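Local coordinates for adenosylmethionine-8-amino-7-oxononanoate aminotransferase (Methanocaldococcus jannaschii, PDB 6ZHK), which is a class-III, pyridoxal-phosphate-dependent aminotransferase that probably makes 7,8-diaminononanoate from 8-amino-7-oxononanoate, with S-adenosylmethionine as amino donor, in biotin biosynthesis, at residues L12-D17 / D49-K54; I21-P24 / E30-E33; L37-E40 / Y46-D49; Y55-S60 / F67-K72; L424-Y429 / L457-K462. All coordinates share one frame; numbering follows the deposited sequence.

Contact 1: residues L12-D17 / D49-K54; sequences LLEKWD and DIYGNK
E14 and Y51 both set CG beside the backbone N and opposite the carbonyl carbon, with chi1 -81° and -66°. From these positions the two side chains run at each other from opposite directions. The extended E14 chain brings its carboxylate to the edge of the Y51 ring, near the ring plane. The two planes are turned 53° apart. Y51 OH donates to E14 OE2; the modelled 2.4 Å is very short, and its exact length is doubtful. I50 CD1 is 3.8 Å from E14 OE2, and I50 CG2 is 4.3 Å from L13 CD1.

I50 and Y51 are the middle residues of a type I turn, D49 to G52, which links strands 46-49 and 54-57. D49 folds the turn from within as an Asx turn. Its OD1 accepts from Y51 N at 2.8 Å and from N53 N at 2.9 Å, on opposite faces of the carboxylate. L100 and V96 of the second subunit pack on L13 and I50. K35 forms a long, weak ion pair with E14 OE2. Both the phenol and, more weakly, the lysine would probably help to keep E14 charged at this partly buried turn.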
# COMPACT_ATOMS: atom_id res chain seq x y z
N LEU A 12 -26.69 4.47 15.29
CA LEU A 12 -26.48 4.73 13.87
C LEU A 12 -25.05 4.38 13.45
O LEU A 12 -24.86 3.86 12.35
CB LEU A 12 -26.78 6.21 13.58
CG LEU A 12 -28.11 6.55 12.92
CD1 LEU A 12 -28.04 7.97 12.38
CD2 LEU A 12 -28.47 5.59 11.78
N LEU A 13 -24.04 4.72 14.29
CA LEU A 13 -22.64 4.38 13.99
C LEU A 13 -22.52 2.87 13.82
O LEU A 13 -21.91 2.41 12.87
CB LEU A 13 -21.66 4.86 15.06
CG LEU A 13 -21.35 6.36 15.09
CD1 LEU A 13 -20.44 6.72 16.28
CD2 LEU A 13 -20.74 6.85 13.77
N GLU A 14 -23.09 2.11 14.77
CA GLU A 14 -23.03 0.65 14.73
C GLU A 14 -23.68 0.14 13.45
O GLU A 14 -23.14 -0.73 12.76
CB GLU A 14 -23.72 0.03 15.96
CG GLU A 14 -22.80 0.04 17.16
CD GLU A 14 -23.50 0.10 18.50
OE1 GLU A 14 -24.52 -0.62 18.66
OE2 GLU A 14 -23.03 0.87 19.39
N LYS A 15 -24.83 0.74 13.09
CA LYS A 15 -25.56 0.30 11.93
C LYS A 15 -24.76 0.59 10.67
O LYS A 15 -24.69 -0.26 9.78
CB LYS A 15 -26.95 0.94 11.84
CG LYS A 15 -27.78 0.45 10.67
CD LYS A 15 -28.22 1.50 9.64
CE LYS A 15 -29.72 1.74 9.61
NZ LYS A 15 -30.47 0.46 9.59
N TRP A 16 -24.20 1.79 10.56
CA TRP A 16 -23.47 2.21 9.37
C TRP A 16 -22.21 1.36 9.23
O TRP A 16 -21.85 0.95 8.13
CB TRP A 16 -23.11 3.71 9.47
CG TRP A 16 -24.27 4.65 9.31
CD1 TRP A 16 -25.55 4.36 8.89
CD2 TRP A 16 -24.24 6.07 9.50
NE1 TRP A 16 -26.32 5.48 8.85
CE2 TRP A 16 -25.54 6.55 9.20
CE3 TRP A 16 -23.25 6.97 9.91
CZ2 TRP A 16 -25.85 7.90 9.29
CZ3 TRP A 16 -23.56 8.31 9.99
CH2 TRP A 16 -24.84 8.76 9.68
N ASP A 17 -21.59 1.06 10.35
CA ASP A 17 -20.41 0.21 10.34
C ASP A 17 -20.73 -1.12 9.65
O ASP A 17 -20.01 -1.59 8.78
CB ASP A 17 -19.93 0.02 11.77
CG ASP A 17 -18.60 -0.69 11.91
OD1 ASP A 17 -17.69 -0.47 11.00
OD2 ASP A 17 -18.47 -1.47 12.91
N ASP A 49 -13.62 3.26 23.64
CA ASP A 49 -14.73 3.11 22.72
C ASP A 49 -15.73 4.25 22.83
O ASP A 49 -15.59 5.16 23.64
CB ASP A 49 -15.32 1.70 22.76
CG ASP A 49 -16.27 1.47 23.92
OD1 ASP A 49 -16.44 2.42 24.71
OD2 ASP A 49 -16.76 0.33 24.04
N ILE A 50 -16.74 4.17 21.98
CA ILE A 50 -17.73 5.22 21.83
C ILE A 50 -18.65 5.21 23.06
O ILE A 50 -19.45 6.14 23.18
CB ILE A 50 -18.55 5.02 20.54
CG1 ILE A 50 -19.30 3.67 20.53
CG2 ILE A 50 -17.69 5.26 19.27
CD1 ILE A 50 -20.25 3.46 19.31
N TYR A 51 -18.51 4.22 23.96
CA TYR A 51 -19.23 4.18 25.24
C TYR A 51 -18.36 4.75 26.37
O TYR A 51 -18.81 4.93 27.51
CB TYR A 51 -19.73 2.75 25.54
CG TYR A 51 -20.77 2.29 24.55
CD1 TYR A 51 -22.04 2.84 24.56
CD2 TYR A 51 -20.41 1.51 23.46
CE1 TYR A 51 -22.99 2.52 23.61
CE2 TYR A 51 -21.36 1.15 22.51
CZ TYR A 51 -22.64 1.67 22.58
OH TYR A 51 -23.58 1.35 21.66
N GLY A 52 -17.11 5.09 26.03
CA GLY A 52 -16.19 5.66 26.99
C GLY A 52 -15.43 4.58 27.76
O GLY A 52 -14.73 4.92 28.70
N ASN A 53 -15.63 3.30 27.40
CA ASN A 53 -14.94 2.18 28.03
C ASN A 53 -13.49 2.07 27.53
O ASN A 53 -13.20 2.30 26.36
CB ASN A 53 -15.71 0.91 27.71
CG ASN A 53 -17.08 0.92 28.34
OD1 ASN A 53 -17.21 1.32 29.49
ND2 ASN A 53 -18.09 0.61 27.57
N LYS A 54 -12.57 1.66 28.40
CA LYS A 54 -11.16 1.58 28.07
C LYS A 54 -10.71 0.11 28.02
O LYS A 54 -11.15 -0.75 28.82
CB LYS A 54 -10.33 2.27 29.17
CG LYS A 54 -10.57 3.77 29.38
CD LYS A 54 -9.70 4.33 30.54
CE LYS A 54 -9.76 5.83 30.78
NZ LYS A 54 -11.17 6.30 30.88

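Contact 2: residues I21-P24 / E30-E33; sequences IWHP and EYRE
H23 and Y31 lay their rings obliquely over one another, each offering a face. The centroids are 4.3 Å apart and the planes are tilted by 35°, so the pair is neither a parallel stack nor edge-to-face. The phenol end makes the closest approach. H23 CE1 is 3.3 Å from Y31 OH, and H23 NE2 is 3.6 Å from Y31 CE2. Y31 sets CG opposite its backbone N (chi1 -174°), which carries the ring off helix 28-33 toward the histidine.

H23 belongs to the connection between helices 10-20 and 28-33, in the N-terminal part of the class-III aminotransferase chain. Y25, predicted to help recognise the substrates, is about 7 Å from H23, side chain to side chain. D17 bridges the two rings: its OD1 bonds H23 NE2 and its OD2 bonds Y31 OH. H23 ND1 meets the carbonyl O of L90 of the second subunit. Bonds to oxygen at both nitrogens would suit a protonated imidazole.

The packing is looser elsewhere. R32 comes no closer than 6.5 Å, from its NE to I21 O, and that NE bonds the K18 carbonyl. E33 is exposed to solvent, well away from the buried rings.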
# COMPACT_ATOMS: atom_id res chain seq x y z
N ILE A 21 -19.26 -0.95 5.61
CA ILE A 21 -17.85 -1.31 5.56
C ILE A 21 -17.68 -2.82 5.40
O ILE A 21 -18.23 -3.61 6.19
CB ILE A 21 -17.11 -0.83 6.80
CG1 ILE A 21 -17.18 0.69 6.89
CG2 ILE A 21 -15.66 -1.40 6.82
CD1 ILE A 21 -16.35 1.29 8.08
N TRP A 22 -16.94 -3.20 4.36
CA TRP A 22 -16.45 -4.57 4.26
C TRP A 22 -15.13 -4.62 5.03
O TRP A 22 -14.11 -4.09 4.55
CB TRP A 22 -16.29 -4.92 2.77
CG TRP A 22 -16.06 -6.37 2.46
CD1 TRP A 22 -15.52 -7.34 3.26
CD2 TRP A 22 -16.23 -6.98 1.18
NE1 TRP A 22 -15.44 -8.53 2.58
CE2 TRP A 22 -15.88 -8.34 1.31
CE3 TRP A 22 -16.72 -6.52 -0.04
CZ2 TRP A 22 -15.93 -9.23 0.24
CZ3 TRP A 22 -16.78 -7.40 -1.10
CH2 TRP A 22 -16.45 -8.75 -0.94
N HIS A 23 -15.18 -5.22 6.22
CA HIS A 23 -14.01 -5.17 7.11
C HIS A 23 -12.95 -6.15 6.64
O HIS A 23 -13.27 -7.18 6.04
CB HIS A 23 -14.42 -5.53 8.55
CG HIS A 23 -15.06 -4.39 9.26
ND1 HIS A 23 -14.41 -3.73 10.29
CD2 HIS A 23 -16.26 -3.76 9.08
CE1 HIS A 23 -15.16 -2.72 10.73
NE2 HIS A 23 -16.33 -2.74 9.99
N PRO A 24 -11.66 -5.85 6.91
CA PRO A 24 -10.56 -6.76 6.57
C PRO A 24 -10.62 -8.00 7.49
O PRO A 24 -10.97 -7.87 8.67
CB PRO A 24 -9.32 -5.91 6.92
CG PRO A 24 -9.79 -4.88 8.00
CD PRO A 24 -11.20 -4.58 7.51
N GLU A 30 -20.95 -12.74 10.73
CA GLU A 30 -20.82 -12.82 12.17
C GLU A 30 -20.61 -11.46 12.78
O GLU A 30 -21.13 -11.19 13.86
CB GLU A 30 -19.71 -13.79 12.54
CG GLU A 30 -20.23 -15.16 12.22
CD GLU A 30 -19.42 -16.28 12.81
OE1 GLU A 30 -18.41 -15.98 13.51
OE2 GLU A 30 -19.82 -17.45 12.56
N TYR A 31 -19.85 -10.61 12.11
CA TYR A 31 -19.60 -9.28 12.61
C TYR A 31 -20.94 -8.53 12.71
O TYR A 31 -21.20 -7.79 13.66
CB TYR A 31 -18.59 -8.61 11.65
CG TYR A 31 -18.11 -7.25 12.10
CD1 TYR A 31 -17.03 -7.14 12.96
CD2 TYR A 31 -18.73 -6.08 11.66
CE1 TYR A 31 -16.56 -5.90 13.37
CE2 TYR A 31 -18.32 -4.84 12.13
CZ TYR A 31 -17.21 -4.75 12.96
OH TYR A 31 -16.80 -3.52 13.44
N ARG A 32 -21.81 -8.71 11.72
CA ARG A 32 -23.07 -8.00 11.73
C ARG A 32 -24.00 -8.48 12.86
O ARG A 32 -24.91 -7.74 13.22
CB ARG A 32 -23.83 -8.19 10.43
CG ARG A 32 -23.26 -7.31 9.33
CD ARG A 32 -23.67 -8.04 8.07
NE ARG A 32 -23.80 -6.91 7.17
CZ ARG A 32 -24.31 -6.96 5.95
NH1 ARG A 32 -24.84 -8.09 5.49
NH2 ARG A 32 -24.33 -5.85 5.25
N GLU A 33 -23.74 -9.67 13.41
CA GLU A 33 -24.58 -10.18 14.48
C GLU A 33 -24.08 -9.72 15.84
O GLU A 33 -24.83 -9.76 16.80
CB GLU A 33 -24.66 -11.70 14.47
CG GLU A 33 -25.63 -12.19 13.43
CD GLU A 33 -25.42 -13.65 13.04
OE1 GLU A 33 -24.44 -14.30 13.53
OE2 GLU A 33 -26.23 -14.12 12.23

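Contact 3: residues L37-E40 / Y46-D49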
# COMPACT_ATOMS: atom_id res chain seq x y z
N LEU A 37 -16.35 -3.57 19.07
CA LEU A 37 -15.69 -2.40 19.65
C LEU A 37 -15.59 -1.37 18.53
O LEU A 37 -15.11 -1.73 17.44
CB LEU A 37 -14.29 -2.90 20.00
CG LEU A 37 -13.51 -2.27 21.14
CD1 LEU A 37 -14.28 -2.33 22.45
CD2 LEU A 37 -12.22 -3.06 21.27
N ILE A 38 -16.09 -0.15 18.81
CA ILE A 38 -15.96 0.99 17.90
C ILE A 38 -15.13 2.04 18.64
O ILE A 38 -15.56 2.58 19.66
CB ILE A 38 -17.31 1.55 17.38
CG1 ILE A 38 -18.14 0.49 16.66
CG2 ILE A 38 -17.05 2.77 16.48
CD1 ILE A 38 -17.42 -0.17 15.50
N ILE A 39 -13.91 2.27 18.17
CA ILE A 39 -12.98 3.07 18.93
C ILE A 39 -13.15 4.54 18.55
O ILE A 39 -13.30 4.87 17.37
CB ILE A 39 -11.53 2.54 18.75
CG1 ILE A 39 -11.39 1.10 19.25
CG2 ILE A 39 -10.54 3.48 19.42
CD1 ILE A 39 -11.97 0.88 20.69
N GLU A 40 -13.08 5.41 19.56
CA GLU A 40 -13.32 6.85 19.40
C GLU A 40 -12.08 7.65 19.75
O GLU A 40 -11.85 8.73 19.22
CB GLU A 40 -14.55 7.31 20.21
CG GLU A 40 -15.18 8.57 19.58
CD GLU A 40 -14.83 9.82 20.34
OE1 GLU A 40 -15.20 10.94 19.90
OE2 GLU A 40 -14.19 9.65 21.40
N TYR A 46 -4.29 2.44 26.03
CA TYR A 46 -5.70 2.06 26.08
C TYR A 46 -6.50 2.65 24.92
O TYR A 46 -6.33 3.80 24.56
CB TYR A 46 -6.34 2.60 27.37
CG TYR A 46 -5.86 1.80 28.54
CD1 TYR A 46 -4.62 2.08 29.13
CD2 TYR A 46 -6.60 0.72 28.98
CE1 TYR A 46 -4.14 1.25 30.14
CE2 TYR A 46 -6.15 -0.08 30.03
CZ TYR A 46 -4.93 0.19 30.61
OH TYR A 46 -4.55 -0.69 31.58
N LEU A 47 -7.31 1.79 24.29
CA LEU A 47 -8.29 2.16 23.28
C LEU A 47 -9.57 2.54 24.04
O LEU A 47 -10.00 1.81 24.93
CB LEU A 47 -8.56 0.89 22.46
CG LEU A 47 -7.34 0.44 21.64
CD1 LEU A 47 -7.48 -1.03 21.19
CD2 LEU A 47 -7.10 1.39 20.44
N ILE A 48 -10.21 3.64 23.64
CA ILE A 48 -11.43 4.08 24.30
C ILE A 48 -12.57 4.02 23.30
O ILE A 48 -12.47 4.64 22.24
CB ILE A 48 -11.21 5.52 24.83
CG1 ILE A 48 -10.00 5.54 25.79
CG2 ILE A 48 -12.50 6.03 25.51
CD1 ILE A 48 -9.72 6.90 26.46
N ASP A 49 -13.62 3.26 23.64
CA ASP A 49 -14.73 3.11 22.72
C ASP A 49 -15.73 4.25 22.83
O ASP A 49 -15.59 5.16 23.64
CB ASP A 49 -15.32 1.70 22.76
CG ASP A 49 -16.27 1.47 23.92
OD1 ASP A 49 -16.44 2.42 24.71
OD2 ASP A 49 -16.76 0.33 24.04
O HOH W 1 -17.96 0.22 21.04
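I39 reaches over strand 46-49 and touches three of its residues. Its CB lies 4.2 Å from the carbonyl O of I48. CG2, the branch opposite the backbone N, comes closer to the same oxygen, at 3.6 Å, and also borders CD2 of L47. CG1 takes the place beside the backbone N (chi1 -61°), and the chain then bends again. This bend turns the tip, CD1, across the neighbouring strand, 3.8 Å from L47 CB and 4.0 Å from D49 CB. The I39 side chain crosses those of L47 and D49 at about a right angle.

The two strands form a beta hairpin, 38-43 with 46-49, at one edge of the four strands this chain contributes to the sheet. I39 and D49 are an antiparallel non-hydrogen-bonded pair. Next to it, E40 N donates to I48 O at 2.9 Å and 173°, in the carbonyl plane. On its other flank D49 CA makes a CA-H...O contact of 3.2 Å with I38 O. The short strand segments are strongly splayed, with directions 103° apart. Where they part, a water links the two strands. It accepts from I38 N at 2.9 Å and donates to D49 OD2 at 3.2 Å. L37 CD1 comes near the same oxygen, its side chain crossing that of D49 at about a right angle. Y51 N and N53 N take the other oxygen, OD1.

I38 and I39 also pair in a parallel ladder with a strand of the second subunit, continuing the sheet across the dimer interface. E40 OE1 forms a salt bridge to K84 of that subunit.

Contact 4: residues Y55-S60 / F67-K72; sequences YLDAVS and FGHSRK
D57 and H69 meet with their flat groups nearly coplanar, the carboxylate and the imidazole only 10° apart. The side chains themselves cross at about a right angle. The meeting is therefore edge to edge, with the ring presenting its NE2 corner to the acid. H69 NE2 donates to D57 OD2 at 2.7 Å, with an angle of 154° at the hydrogen. OD2 lies almost in the ring plane and uses its anti lone pair, the one that faces away from OD1. H69 CE1 is 3.4 Å from the same oxygen, so the acid sits slightly toward that side of the ring nitrogen. D57 CB also lies in the plane at the ring edge, 4.0 Å from H69 NE2. D57 places CG opposite its backbone N (chi1 -169°), which swings the carboxylate off the strand toward the loop.

D57 ends strand 54-57 and is the centre of an inverse gamma turn, closed by a weak bond from A58 N to L56 O. A type I turn from D57 to S60 overlaps it, with S60 N bonded to D57 O at 3.1 Å. H69 belongs to the loop that leads to R71, the N-cap residue of helix 72-82. The His-carboxylate bond thus ties the end of strand 54-57 to the loop that precedes that helix.

S61 OG gives D57 OD2 a second bond, which helps to fix the carboxylate. L47 and, from the second subunit, H87 pack on the H69 ring. The predicted substrate-binding R431 is about 8 Å from D57, side chain to side chain.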
# COMPACT_ATOMS: atom_id res chain seq x y z
N TYR A 55 -9.86 -0.19 27.01
CA TYR A 55 -9.35 -1.52 26.75
C TYR A 55 -7.85 -1.48 26.55
O TYR A 55 -7.37 -0.68 25.74
CB TYR A 55 -10.06 -2.09 25.53
CG TYR A 55 -11.55 -2.17 25.74
CD1 TYR A 55 -12.11 -3.26 26.39
CD2 TYR A 55 -12.38 -1.15 25.30
CE1 TYR A 55 -13.48 -3.33 26.65
CE2 TYR A 55 -13.76 -1.23 25.51
CZ TYR A 55 -14.30 -2.33 26.16
OH TYR A 55 -15.65 -2.42 26.39
N LEU A 56 -7.10 -2.25 27.34
CA LEU A 56 -5.66 -2.32 27.14
C LEU A 56 -5.40 -2.88 25.74
O LEU A 56 -5.88 -3.96 25.41
CB LEU A 56 -5.09 -3.25 28.21
CG LEU A 56 -3.57 -3.44 28.22
CD1 LEU A 56 -2.86 -2.13 28.53
CD2 LEU A 56 -3.23 -4.43 29.33
N ASP A 57 -4.53 -2.22 24.98
CA ASP A 57 -4.29 -2.66 23.60
C ASP A 57 -3.21 -3.76 23.58
O ASP A 57 -2.04 -3.52 23.28
CB ASP A 57 -3.89 -1.45 22.77
CG ASP A 57 -3.86 -1.69 21.26
OD1 ASP A 57 -4.03 -2.86 20.82
OD2 ASP A 57 -3.64 -0.71 20.57
N ALA A 58 -3.62 -4.97 23.92
CA ALA A 58 -2.69 -6.05 24.22
C ALA A 58 -2.11 -6.62 22.92
O ALA A 58 -1.11 -7.33 23.01
CB ALA A 58 -3.43 -7.12 25.02
N VAL A 59 -2.67 -6.22 21.76
CA VAL A 59 -2.09 -6.61 20.47
C VAL A 59 -1.53 -5.41 19.69
O VAL A 59 -1.25 -5.49 18.47
CB VAL A 59 -3.04 -7.49 19.63
CG1 VAL A 59 -3.22 -8.90 20.21
CG2 VAL A 59 -4.40 -6.81 19.34
N SER A 60 -1.44 -4.26 20.36
CA SER A 60 -0.88 -3.06 19.75
C SER A 60 -1.55 -2.71 18.44
O SER A 60 -0.86 -2.31 17.51
CB SER A 60 0.61 -3.24 19.55
OG SER A 60 1.24 -3.26 20.82
N PHE A 67 4.16 2.98 21.38
CA PHE A 67 4.31 3.84 22.55
C PHE A 67 2.98 4.35 23.10
O PHE A 67 2.98 5.32 23.88
CB PHE A 67 5.20 5.04 22.18
CG PHE A 67 6.59 4.61 21.81
CD1 PHE A 67 7.33 3.80 22.67
CD2 PHE A 67 7.14 5.04 20.61
CE1 PHE A 67 8.61 3.38 22.31
CE2 PHE A 67 8.42 4.64 20.26
CZ PHE A 67 9.16 3.84 21.12
N GLY A 68 1.89 3.71 22.72
CA GLY A 68 0.59 4.14 23.22
C GLY A 68 -0.11 5.01 22.18
O GLY A 68 0.49 5.29 21.12
N HIS A 69 -1.32 5.46 22.49
CA HIS A 69 -2.18 6.16 21.57
C HIS A 69 -2.21 7.67 21.80
O HIS A 69 -2.99 8.37 21.12
CB HIS A 69 -3.61 5.58 21.63
CG HIS A 69 -3.67 4.18 21.13
ND1 HIS A 69 -3.68 3.89 19.75
CD2 HIS A 69 -3.64 3.00 21.80
CE1 HIS A 69 -3.79 2.58 19.62
NE2 HIS A 69 -3.72 2.01 20.85
N SER A 70 -1.35 8.18 22.69
CA SER A 70 -1.35 9.63 22.92
C SER A 70 0.08 10.12 23.14
O SER A 70 0.39 10.91 24.03
CB SER A 70 -2.28 9.98 24.09
OG SER A 70 -1.80 9.29 25.25
N ARG A 71 0.98 9.65 22.28
CA ARG A 71 2.38 9.97 22.46
C ARG A 71 2.65 11.33 21.82
O ARG A 71 2.56 11.45 20.61
CB ARG A 71 3.28 8.88 21.86
CG ARG A 71 4.74 9.13 22.16
CD ARG A 71 5.02 8.69 23.58
NE ARG A 71 6.32 9.28 23.91
CZ ARG A 71 7.21 8.72 24.71
NH1 ARG A 71 6.95 7.55 25.27
NH2 ARG A 71 8.36 9.33 24.96
N LYS A 72 2.99 12.34 22.64
CA LYS A 72 2.96 13.73 22.16
C LYS A 72 3.97 14.01 21.05
O LYS A 72 3.63 14.75 20.12
CB LYS A 72 3.19 14.74 23.30
CG LYS A 72 2.03 14.84 24.29

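Contact 5: residues L424-Y429 / L457-K462; sequences LEKGIY and LYEAIK
K426 and E459 form a salt bridge, with K426 NZ 3.0 Å from E459 OE1. The ammonium meets that oxygen nearly end-on to its C-O bond. The lysine methylenes are in contact as well. K426 CE is 3.6 Å from E459 OE1 and 3.9 Å from E459 CB. It also passes over the helix backbone, 3.9 Å from A460 N, and packs on the A460 methyl group at 4.1 Å. The lysine is extended as far as CE and bends only at its last torsion (chi4 -56°). That bend turns NZ toward the acid while CE stays over A460.

A second acid shares the ammonium: E463, one turn further along helix 447-463, forms a salt bridge to K426 NZ through OE2. Two carboxylates on one ammonium would probably keep the lysine charged.

K426 owes its position to the end of helix 415-425, a Schellman motif. G427 is the C-prime residue with positive phi. Its N bonds to L424 O at 3.0 Å, and I428 N reaches back to L423 O. The chain then enters strand 428-429, which within this chain is the outermost strand of the small four-stranded sheet on the side away from 38-43. Helix 447-463 packs beside both elements, in the C-terminal part of the chain.

Further out, Y452 OH bonds the K426 carbonyl. I428 packs on Y452, L453 and A456, and A460 packs on K422 and L423.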
# COMPACT_ATOMS: atom_id res chain seq x y z
N LEU A 424 -12.15 -9.23 27.00
CA LEU A 424 -12.77 -7.94 26.75
C LEU A 424 -13.56 -7.49 27.98
O LEU A 424 -13.55 -6.29 28.33
CB LEU A 424 -13.65 -8.01 25.48
CG LEU A 424 -13.89 -6.66 24.80
CD1 LEU A 424 -12.63 -6.07 24.19
CD2 LEU A 424 -15.05 -6.70 23.81
N GLU A 425 -14.20 -8.45 28.67
CA GLU A 425 -14.91 -8.13 29.92
C GLU A 425 -13.95 -7.60 30.99
O GLU A 425 -14.38 -6.89 31.92
CB GLU A 425 -15.60 -9.37 30.50
CG GLU A 425 -16.75 -9.89 29.65
CD GLU A 425 -17.19 -11.31 30.02
OE1 GLU A 425 -16.58 -11.94 30.95
OE2 GLU A 425 -18.15 -11.77 29.41
N LYS A 426 -12.67 -8.00 30.94
CA LYS A 426 -11.67 -7.57 31.90
C LYS A 426 -10.93 -6.33 31.40
O LYS A 426 -9.93 -5.97 31.99
CB LYS A 426 -10.71 -8.72 32.24
CG LYS A 426 -11.40 -10.02 32.68
CD LYS A 426 -10.47 -11.20 32.76
CE LYS A 426 -11.19 -12.49 33.06
NZ LYS A 426 -11.96 -12.32 34.32
N GLY A 427 -11.45 -5.66 30.36
CA GLY A 427 -10.84 -4.39 29.95
C GLY A 427 -9.56 -4.60 29.11
O GLY A 427 -8.68 -3.76 29.15
N ILE A 428 -9.48 -5.72 28.36
CA ILE A 428 -8.33 -6.02 27.53
C ILE A 428 -8.79 -6.41 26.13
O ILE A 428 -9.67 -7.27 25.94
CB ILE A 428 -7.49 -7.18 28.13
CG1 ILE A 428 -6.90 -6.81 29.49
CG2 ILE A 428 -6.42 -7.64 27.07
CD1 ILE A 428 -6.37 -8.01 30.29
N TYR A 429 -8.11 -5.85 25.11
CA TYR A 429 -8.41 -6.15 23.72
C TYR A 429 -7.29 -7.08 23.25
O TYR A 429 -6.11 -6.71 23.28
CB TYR A 429 -8.35 -4.89 22.84
CG TYR A 429 -8.46 -5.24 21.37
CD1 TYR A 429 -9.51 -6.02 20.88
CD2 TYR A 429 -7.51 -4.77 20.47
CE1 TYR A 429 -9.60 -6.37 19.52
CE2 TYR A 429 -7.60 -5.08 19.12
CZ TYR A 429 -8.63 -5.88 18.65
OH TYR A 429 -8.57 -6.22 17.32
N LEU A 457 -5.37 -13.14 31.77
CA LEU A 457 -5.38 -14.20 30.76
C LEU A 457 -5.58 -15.58 31.42
O LEU A 457 -6.31 -16.46 30.93
CB LEU A 457 -4.07 -14.12 29.95
CG LEU A 457 -3.94 -15.06 28.75
CD1 LEU A 457 -5.09 -14.91 27.74
CD2 LEU A 457 -2.61 -14.89 28.05
N TYR A 458 -4.90 -15.75 32.55
CA TYR A 458 -5.04 -16.96 33.37
C TYR A 458 -6.52 -17.23 33.70
O TYR A 458 -7.04 -18.30 33.44
CB TYR A 458 -4.15 -16.83 34.61
CG TYR A 458 -4.19 -18.02 35.55
CD1 TYR A 458 -5.15 -18.15 36.55
CD2 TYR A 458 -3.23 -19.02 35.45
CE1 TYR A 458 -5.14 -19.25 37.42
CE2 TYR A 458 -3.20 -20.11 36.31
CZ TYR A 458 -4.17 -20.24 37.30
OH TYR A 458 -4.09 -21.33 38.12
N GLU A 459 -7.23 -16.23 34.21
CA GLU A 459 -8.64 -16.33 34.55
C GLU A 459 -9.49 -16.47 33.28
O GLU A 459 -10.49 -17.19 33.27
CB GLU A 459 -9.12 -15.03 35.18
CG GLU A 459 -8.55 -14.71 36.54
CD GLU A 459 -8.95 -13.32 37.02
OE1 GLU A 459 -9.74 -12.63 36.32
OE2 GLU A 459 -8.51 -12.96 38.13
N ALA A 460 -9.14 -15.75 32.20
CA ALA A 460 -9.97 -15.78 31.00
C ALA A 460 -9.98 -17.18 30.39
O ALA A 460 -11.01 -17.63 29.88
CB ALA A 460 -9.46 -14.72 30.02
N ILE A 461 -8.80 -17.83 30.45
CA ILE A 461 -8.66 -19.15 29.85
C ILE A 461 -9.48 -20.12 30.69
O ILE A 461 -10.16 -20.95 30.11
CB ILE A 461 -7.18 -19.52 29.72
CG1 ILE A 461 -6.50 -18.65 28.64
CG2 ILE A 461 -7.03 -21.00 29.42
CD1 ILE A 461 -4.99 -18.89 28.60
N LYS A 462 -9.50 -19.91 32.02
CA LYS A 462 -10.29 -20.75 32.93
C LYS A 462 -11.79 -20.55 32.75
O LYS A 462 -12.53 -21.50 32.92
CB LYS A 462 -9.87 -20.55 34.37
CG LYS A 462 -8.54 -21.22 34.64
CD LYS A 462 -7.99 -21.00 36.03
CE LYS A 462 -8.75 -21.79 37.07
NZ LYS A 462 -7.98 -21.78 38.34

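In the fold
Contacts 3, 4 and 5 all reach the four-stranded sheet. Strand 54-57 bonds to 46-49 on one side and to 428-429 on the other. Contacts 1 and 3 share D49, and contact 1 lies where the sheet meets helix 10-20. Contact 2 joins contact 1 through D17. Contacts 2, 3 and 4 are buried; contacts 1 and 5 are partly exposed. Chemistry changes with place. The outer two rely on glutamates, one with a phenol and one with a lysine. The buried ones use oblique rings, strand pairing with apolar packing, and a nearly coplanar histidine-aspartate bond. The second subunit packs against contacts 1, 2 and 3 more widely than against 4 and 5.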